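Local coordinates for endoglucanase EG-II (Hypocrea jecorina, PDB 3QR3), which hydrolyses internal beta-1,4-glucosidic bonds of cellulose, through a catalytic domain built as a family 5 TIM barrel, at residues A[67-72]-A[126-131]; A[99-104]-A[257-262]; A[222-225]-A[229-232]. All coordinates share one frame; numbering follows the deposited sequence.

How the contacts relate
From the N terminus, contact 1 opens first, at 67-72 just after strand 59-64. Contact 2 opens at 99-104 before contact 1 closes at 126-131, so the two cross along the chain, and they also touch in space, where W129, L128 and L69 pack on I104. Contact 1 joins the end of helix 66-69 to helix 122-136. The short loop of contact 3, 222-225 with 229-232, lies between strand 214-219 and helix 238-251, wholly within the longer excursion that contact 2 closes at 257-262; its L222 packs on T261. Contact 2 thus spans the barrel interior, with contacts 1 and 3 on opposite sides of the chain's centre.

Contact 1: A[67-72]-A[126-131]; sequences QYLVNN and TSLWSQ
L128 is the hub here: its CD1 methyl packs on both V70 and L69 and carries nearly all of the contact from the side of helix 122-136. The bond from CA to CB of L128 runs across the gap instead of into it, and it is the rest of the side chain that turns inward. CG sits anti to the backbone N (chi1 166°), and the bend at CG brings CD1 forward. There it lies 4.2 Å from CG1 of V70 and 4.3 Å from CD1 of L69, so one methyl meets the ends of two neighbouring side chains. The CB atoms of V70 and L69 are both directed toward the helix, and all three residues are buried; the contact is purely apolar and quite small.

The turn of chain that presents them is a helix end. Helix 66-69 finishes in a Schellman motif, with N72 N bonded to Q67 O at 2.8 Å and N71 N to Y68 O at 3.1 Å. N71 is the C-prime residue, its positive phi of 42° allowing the reversal. V70 is the first residue to leave helical geometry, and its CG1 meets L128 where the helix ends.

On the other segment, Q131 folds back along its own helix: NE2 donates to S127 O at 3.1 Å, and its amide also bonds G76 and L78 of the loop before helix 80-95.

Underneath lies strand 99-104, where I104 receives both L69 and L128, while W110 of strand 109-110 touches V70.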
# COMPACT_ATOMS: atom_id res chain seq x y z
N GLN A 67 -11.56 -6.28 -8.87
CA GLN A 67 -12.21 -7.15 -9.86
C GLN A 67 -11.62 -8.55 -9.82
O GLN A 67 -12.32 -9.53 -10.03
CB GLN A 67 -12.10 -6.56 -11.27
CG GLN A 67 -12.99 -5.33 -11.50
CD GLN A 67 -12.29 -4.02 -11.11
OE1 GLN A 67 -11.45 -3.98 -10.20
NE2 GLN A 67 -12.63 -2.94 -11.81
N TYR A 68 -10.32 -8.63 -9.56
CA TYR A 68 -9.66 -9.93 -9.50
C TYR A 68 -10.21 -10.79 -8.36
O TYR A 68 -10.50 -11.97 -8.53
CB TYR A 68 -8.14 -9.77 -9.35
CG TYR A 68 -7.47 -11.11 -9.27
CD1 TYR A 68 -7.27 -11.88 -10.41
CD2 TYR A 68 -7.05 -11.62 -8.05
CE1 TYR A 68 -6.68 -13.12 -10.34
CE2 TYR A 68 -6.45 -12.86 -7.97
CZ TYR A 68 -6.27 -13.60 -9.12
OH TYR A 68 -5.67 -14.83 -9.02
N LEU A 69 -10.34 -10.19 -7.18
CA LEU A 69 -10.71 -10.94 -5.98
C LEU A 69 -12.11 -11.51 -6.07
O LEU A 69 -12.37 -12.60 -5.56
CB LEU A 69 -10.56 -10.08 -4.71
CG LEU A 69 -9.11 -9.76 -4.32
CD1 LEU A 69 -9.07 -8.90 -3.08
CD2 LEU A 69 -8.27 -11.03 -4.13
N VAL A 70 -13.01 -10.79 -6.72
CA VAL A 70 -14.38 -11.25 -6.86
C VAL A 70 -14.66 -11.76 -8.28
O VAL A 70 -15.80 -11.98 -8.65
CB VAL A 70 -15.39 -10.15 -6.50
CG1 VAL A 70 -15.28 -9.80 -5.01
CG2 VAL A 70 -15.17 -8.92 -7.38
N ASN A 71 -13.60 -11.95 -9.06
CA ASN A 71 -13.73 -12.32 -10.47
C ASN A 71 -14.83 -11.54 -11.19
O ASN A 71 -15.72 -12.14 -11.81
CB ASN A 71 -13.94 -13.84 -10.62
CG ASN A 71 -13.75 -14.32 -12.06
OD1 ASN A 71 -12.87 -13.86 -12.78
ND2 ASN A 71 -14.56 -15.28 -12.47
N ASN A 72 -14.77 -10.22 -11.11
CA ASN A 72 -15.71 -9.33 -11.80
C ASN A 72 -17.16 -9.38 -11.33
O ASN A 72 -18.03 -8.76 -11.94
CB ASN A 72 -15.64 -9.56 -13.31
CG ASN A 72 -14.25 -9.28 -13.87
OD1 ASN A 72 -13.76 -8.14 -13.80
ND2 ASN A 72 -13.61 -10.30 -14.41
N THR A 126 -18.19 -2.71 1.21
CA THR A 126 -17.96 -3.24 2.55
C THR A 126 -18.07 -4.76 2.51
O THR A 126 -17.41 -5.47 3.27
CB THR A 126 -18.96 -2.67 3.60
OG1 THR A 126 -20.29 -3.08 3.27
CG2 THR A 126 -18.91 -1.14 3.66
N SER A 127 -18.90 -5.27 1.61
CA SER A 127 -19.01 -6.71 1.38
C SER A 127 -17.66 -7.33 1.01
O SER A 127 -17.34 -8.45 1.43
CB SER A 127 -20.03 -6.98 0.29
OG SER A 127 -19.61 -8.04 -0.54
N LEU A 128 -16.87 -6.62 0.22
CA LEU A 128 -15.53 -7.09 -0.12
C LEU A 128 -14.68 -7.15 1.15
O LEU A 128 -14.09 -8.18 1.46
CB LEU A 128 -14.88 -6.15 -1.14
CG LEU A 128 -13.37 -6.34 -1.34
CD1 LEU A 128 -13.10 -7.62 -2.12
CD2 LEU A 128 -12.75 -5.12 -2.04
N TRP A 129 -14.65 -6.06 1.90
CA TRP A 129 -13.80 -5.98 3.08
C TRP A 129 -14.28 -6.88 4.22
O TRP A 129 -13.47 -7.39 4.99
CB TRP A 129 -13.61 -4.54 3.53
CG TRP A 129 -12.52 -3.88 2.75
CD1 TRP A 129 -12.64 -2.87 1.84
CD2 TRP A 129 -11.13 -4.22 2.79
NE1 TRP A 129 -11.41 -2.55 1.32
CE2 TRP A 129 -10.47 -3.36 1.89
CE3 TRP A 129 -10.38 -5.16 3.50
CZ2 TRP A 129 -9.08 -3.42 1.68
CZ3 TRP A 129 -9.00 -5.22 3.28
CH2 TRP A 129 -8.37 -4.35 2.38
N SER A 130 -15.58 -7.11 4.31
CA SER A 130 -16.10 -7.97 5.36
C SER A 130 -15.57 -9.39 5.15
O SER A 130 -15.16 -10.07 6.10
CB SER A 130 -17.64 -7.95 5.34
OG SER A 130 -18.17 -8.70 6.42
N GLN A 131 -15.55 -9.83 3.90
CA GLN A 131 -15.04 -11.15 3.58
C GLN A 131 -13.55 -11.29 3.83
O GLN A 131 -13.10 -12.29 4.39
CB GLN A 131 -15.35 -11.51 2.12
CG GLN A 131 -16.84 -11.65 1.84
CD GLN A 131 -17.09 -11.98 0.40
OE1 GLN A 131 -16.96 -13.12 -0.02
NE2 GLN A 131 -17.43 -10.96 -0.38

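Contact 2: A[99-104]-A[257-262]; sequences YCIVDI and ILTETG
The hydroxyl OG1 of T259 is gripped by D217 OD1 through a hydrogen bond, with a second, weak one to H219 NE2, both on the adjoining strand 214-219. This would hold the rotation of T259 and leaves its methyl for I101. The setting is the core of a TIM barrel: 99-104 and 256-261 are the third and seventh of eight parallel strands, facing each other across the barrel interior. Their nearest CA atoms, those of I101 and T259, are 8.9 Å apart, and side chains alone bridge the gap.

CG1 of I101 lies beside the backbone N, anti to the carbonyl carbon (chi1 -54°), and the chain is extended beyond, so CD1 reaches across to the opposite wall. Further toward the C-terminal ends of the strands, where family 5 enzymes have their active site, the filling turns polar. E260 forms a salt bridge with R61 NH1 and a hydrogen bond with Y221 OH, while D103 hydrogen-bonds H105 ND1 through OD2 and makes a long, weak ion pair with R61 NH2 through OD1.

The methyl CD1 of I101 meets two partners: CG2 of T259 at 3.9 Å and, more loosely, CD1 of I257 at 4.5 Å.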
# COMPACT_ATOMS: atom_id res chain seq x y z
N TYR A 99 4.77 -7.80 8.47
CA TYR A 99 3.40 -7.32 8.32
C TYR A 99 3.09 -7.25 6.84
O TYR A 99 3.98 -6.96 6.03
CB TYR A 99 3.25 -5.93 8.94
CG TYR A 99 2.98 -5.98 10.41
CD1 TYR A 99 3.97 -6.35 11.31
CD2 TYR A 99 1.73 -5.65 10.91
CE1 TYR A 99 3.72 -6.39 12.67
CE2 TYR A 99 1.47 -5.69 12.26
CZ TYR A 99 2.47 -6.06 13.14
OH TYR A 99 2.21 -6.09 14.49
N CYS A 100 1.84 -7.50 6.48
CA CYS A 100 1.46 -7.62 5.08
C CYS A 100 0.22 -6.79 4.77
O CYS A 100 -0.87 -7.06 5.27
CB CYS A 100 1.22 -9.08 4.72
SG CYS A 100 2.10 -9.59 3.23
N ILE A 101 0.40 -5.78 3.93
CA ILE A 101 -0.69 -4.88 3.58
C ILE A 101 -1.46 -5.38 2.37
O ILE A 101 -0.91 -5.48 1.25
CB ILE A 101 -0.19 -3.44 3.31
CG1 ILE A 101 0.62 -2.91 4.48
CG2 ILE A 101 -1.38 -2.52 3.02
CD1 ILE A 101 1.25 -1.55 4.22
N VAL A 102 -2.72 -5.71 2.60
CA VAL A 102 -3.63 -6.07 1.52
C VAL A 102 -4.15 -4.77 0.93
O VAL A 102 -4.81 -4.00 1.62
CB VAL A 102 -4.79 -6.94 2.05
CG1 VAL A 102 -5.88 -7.15 0.96
CG2 VAL A 102 -4.26 -8.28 2.55
N ASP A 103 -3.79 -4.49 -0.31
CA ASP A 103 -4.10 -3.19 -0.93
C ASP A 103 -5.03 -3.36 -2.11
O ASP A 103 -4.66 -3.98 -3.11
CB ASP A 103 -2.80 -2.49 -1.37
CG ASP A 103 -3.02 -1.52 -2.53
OD1 ASP A 103 -3.95 -0.70 -2.47
OD2 ASP A 103 -2.24 -1.58 -3.51
N ILE A 104 -6.24 -2.83 -1.99
CA ILE A 104 -7.20 -2.86 -3.09
C ILE A 104 -6.87 -1.71 -4.04
O ILE A 104 -7.05 -0.55 -3.69
CB ILE A 104 -8.65 -2.77 -2.58
CG1 ILE A 104 -8.93 -3.91 -1.59
CG2 ILE A 104 -9.64 -2.86 -3.73
CD1 ILE A 104 -8.80 -5.30 -2.22
N ILE A 257 1.40 6.08 7.81
CA ILE A 257 2.36 5.25 7.12
C ILE A 257 2.42 5.70 5.66
O ILE A 257 1.40 6.03 5.07
CB ILE A 257 1.98 3.76 7.18
CG1 ILE A 257 3.03 2.91 6.45
CG2 ILE A 257 0.58 3.53 6.59
CD1 ILE A 257 3.10 1.48 6.91
N LEU A 258 3.63 5.74 5.11
CA LEU A 258 3.84 6.08 3.71
C LEU A 258 3.89 4.78 2.93
O LEU A 258 4.92 4.09 2.92
CB LEU A 258 5.18 6.83 3.58
CG LEU A 258 5.68 7.26 2.20
CD1 LEU A 258 4.72 8.24 1.55
CD2 LEU A 258 7.07 7.88 2.33
N THR A 259 2.78 4.42 2.28
CA THR A 259 2.66 3.11 1.62
C THR A 259 3.13 3.10 0.18
O THR A 259 3.21 2.03 -0.43
CB THR A 259 1.23 2.58 1.66
OG1 THR A 259 0.34 3.60 1.18
CG2 THR A 259 0.85 2.20 3.08
N GLU A 260 3.41 4.27 -0.38
CA GLU A 260 4.05 4.33 -1.69
C GLU A 260 5.02 5.49 -1.77
O GLU A 260 4.65 6.64 -1.52
CB GLU A 260 3.03 4.45 -2.83
CG GLU A 260 2.40 3.13 -3.25
CD GLU A 260 1.59 3.25 -4.54
OE1 GLU A 260 1.90 4.13 -5.37
OE2 GLU A 260 0.64 2.44 -4.71
N THR A 261 6.26 5.19 -2.13
CA THR A 261 7.23 6.22 -2.41
C THR A 261 8.31 5.55 -3.26
O THR A 261 8.46 4.34 -3.22
CB THR A 261 7.81 6.86 -1.13
OG1 THR A 261 8.59 8.01 -1.48
CG2 THR A 261 8.68 5.88 -0.34
N GLY A 262 9.03 6.33 -4.05
CA GLY A 262 10.04 5.74 -4.92
C GLY A 262 10.70 6.75 -5.83
O GLY A 262 10.33 7.92 -5.82

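Contact 3: A[222-225]-A[229-232]; sequences LDSD and THAE. With SO4 (sulfate ion), chain F.
D223 OD2 takes three N-H groups from the facing segment. The imidazole ND1 of H230 donates at 2.8 Å with a fairly straight N-H...O angle of 156°, reaching OD2 from above the carboxylate plane while OD2 itself stays close to the ring plane. The two backbone donors come from different sides of that oxygen: T229 N on the syn side at 3.0 Å, H230 N on the anti side at 3.1 Å. The other oxygen, OD1, accepts from G228 N. With CG of D223 between its backbone N and carbonyl carbon (chi1 56°), the carboxylate is placed to accept N-H groups of G228, T229 and H230.

A second carboxylate, D225, comes to the edge of the imidazole, its OD1 lying 3.3 Å from H230 CE1. Two acidic groups beside the ring would tend to favour a protonated histidine. T229 OG1 lies above one ring face, offset toward the rim. S227 OG hydrogen-bonds with D223 OD2, D225 OD1 and T229 OG1.

One water joins the main chains, accepting from S224 N and donating to E232 O. Past the histidine, A231 N and E232 N donate to O3 and O2 of a sulfate, each at 2.9 Å; the ion probably comes from the crystallisation liquor. E232 OE1 hydrogen-bonds with S268 OG.

The whole loop joins strand 214-219 to helix 238-251. L222 leads away from the turn onto D272, M273 and Q276 of helix 267-281, its backbone bonded to T234, while the A231 backbone bonds G264, just beyond strand 256-261.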
# COMPACT_ATOMS: atom_id res chain seq x y z
N LEU A 222 8.81 11.77 -5.67
CA LEU A 222 9.89 12.74 -5.52
C LEU A 222 10.21 13.45 -6.83
O LEU A 222 11.11 14.28 -6.88
CB LEU A 222 11.14 12.08 -4.94
CG LEU A 222 11.11 11.74 -3.44
CD1 LEU A 222 10.10 10.63 -3.12
CD2 LEU A 222 12.50 11.35 -2.95
N ASP A 223 9.48 13.12 -7.89
CA ASP A 223 9.69 13.79 -9.16
C ASP A 223 8.90 15.09 -9.25
O ASP A 223 8.09 15.40 -8.37
CB ASP A 223 9.43 12.86 -10.36
CG ASP A 223 8.04 12.25 -10.36
OD1 ASP A 223 7.33 12.36 -9.33
OD2 ASP A 223 7.66 11.64 -11.39
N SER A 224 9.14 15.85 -10.31
CA SER A 224 8.62 17.21 -10.45
C SER A 224 7.09 17.36 -10.34
O SER A 224 6.60 18.39 -9.89
CB SER A 224 9.11 17.84 -11.76
OG SER A 224 8.81 17.01 -12.87
N ASP A 225 6.34 16.33 -10.75
CA ASP A 225 4.88 16.40 -10.69
C ASP A 225 4.25 15.39 -9.73
O ASP A 225 3.05 15.10 -9.82
CB ASP A 225 4.28 16.22 -12.08
CG ASP A 225 4.62 14.88 -12.69
OD1 ASP A 225 5.39 14.13 -12.06
OD2 ASP A 225 4.13 14.59 -13.80
N THR A 229 6.64 8.97 -12.20
CA THR A 229 6.82 8.50 -13.57
C THR A 229 8.15 8.93 -14.20
O THR A 229 8.49 8.50 -15.30
CB THR A 229 5.68 8.95 -14.52
OG1 THR A 229 5.58 10.38 -14.50
CG2 THR A 229 4.34 8.35 -14.09
N HIS A 230 8.91 9.78 -13.51
CA HIS A 230 10.21 10.21 -14.00
C HIS A 230 11.30 9.60 -13.16
O HIS A 230 11.12 9.37 -11.97
CB HIS A 230 10.33 11.74 -13.96
CG HIS A 230 9.18 12.45 -14.58
ND1 HIS A 230 8.05 12.81 -13.86
CD2 HIS A 230 8.96 12.87 -15.85
CE1 HIS A 230 7.19 13.41 -14.67
NE2 HIS A 230 7.72 13.46 -15.88
N ALA A 231 12.44 9.34 -13.79
CA ALA A 231 13.60 8.79 -13.10
C ALA A 231 14.17 9.78 -12.09
O ALA A 231 14.50 9.39 -10.97
CB ALA A 231 14.68 8.38 -14.11
N GLU A 232 14.27 11.05 -12.47
CA GLU A 232 14.98 12.03 -11.65
C GLU A 232 14.13 12.51 -10.48
O GLU A 232 12.91 12.64 -10.59
CB GLU A 232 15.43 13.22 -12.50
CG GLU A 232 16.41 12.85 -13.62
CD GLU A 232 17.74 12.30 -13.10
OE1 GLU A 232 18.20 12.75 -12.03
OE2 GLU A 232 18.33 11.43 -13.77
S SO4 F . 13.46 11.50 -16.44
O1 SO4 F . 12.74 12.51 -17.22
O2 SO4 F . 13.56 11.98 -15.07
O3 SO4 F . 12.72 10.24 -16.49
O4 SO4 F . 14.80 11.30 -16.98
O HOH W 1 11.46 14.74 -11.94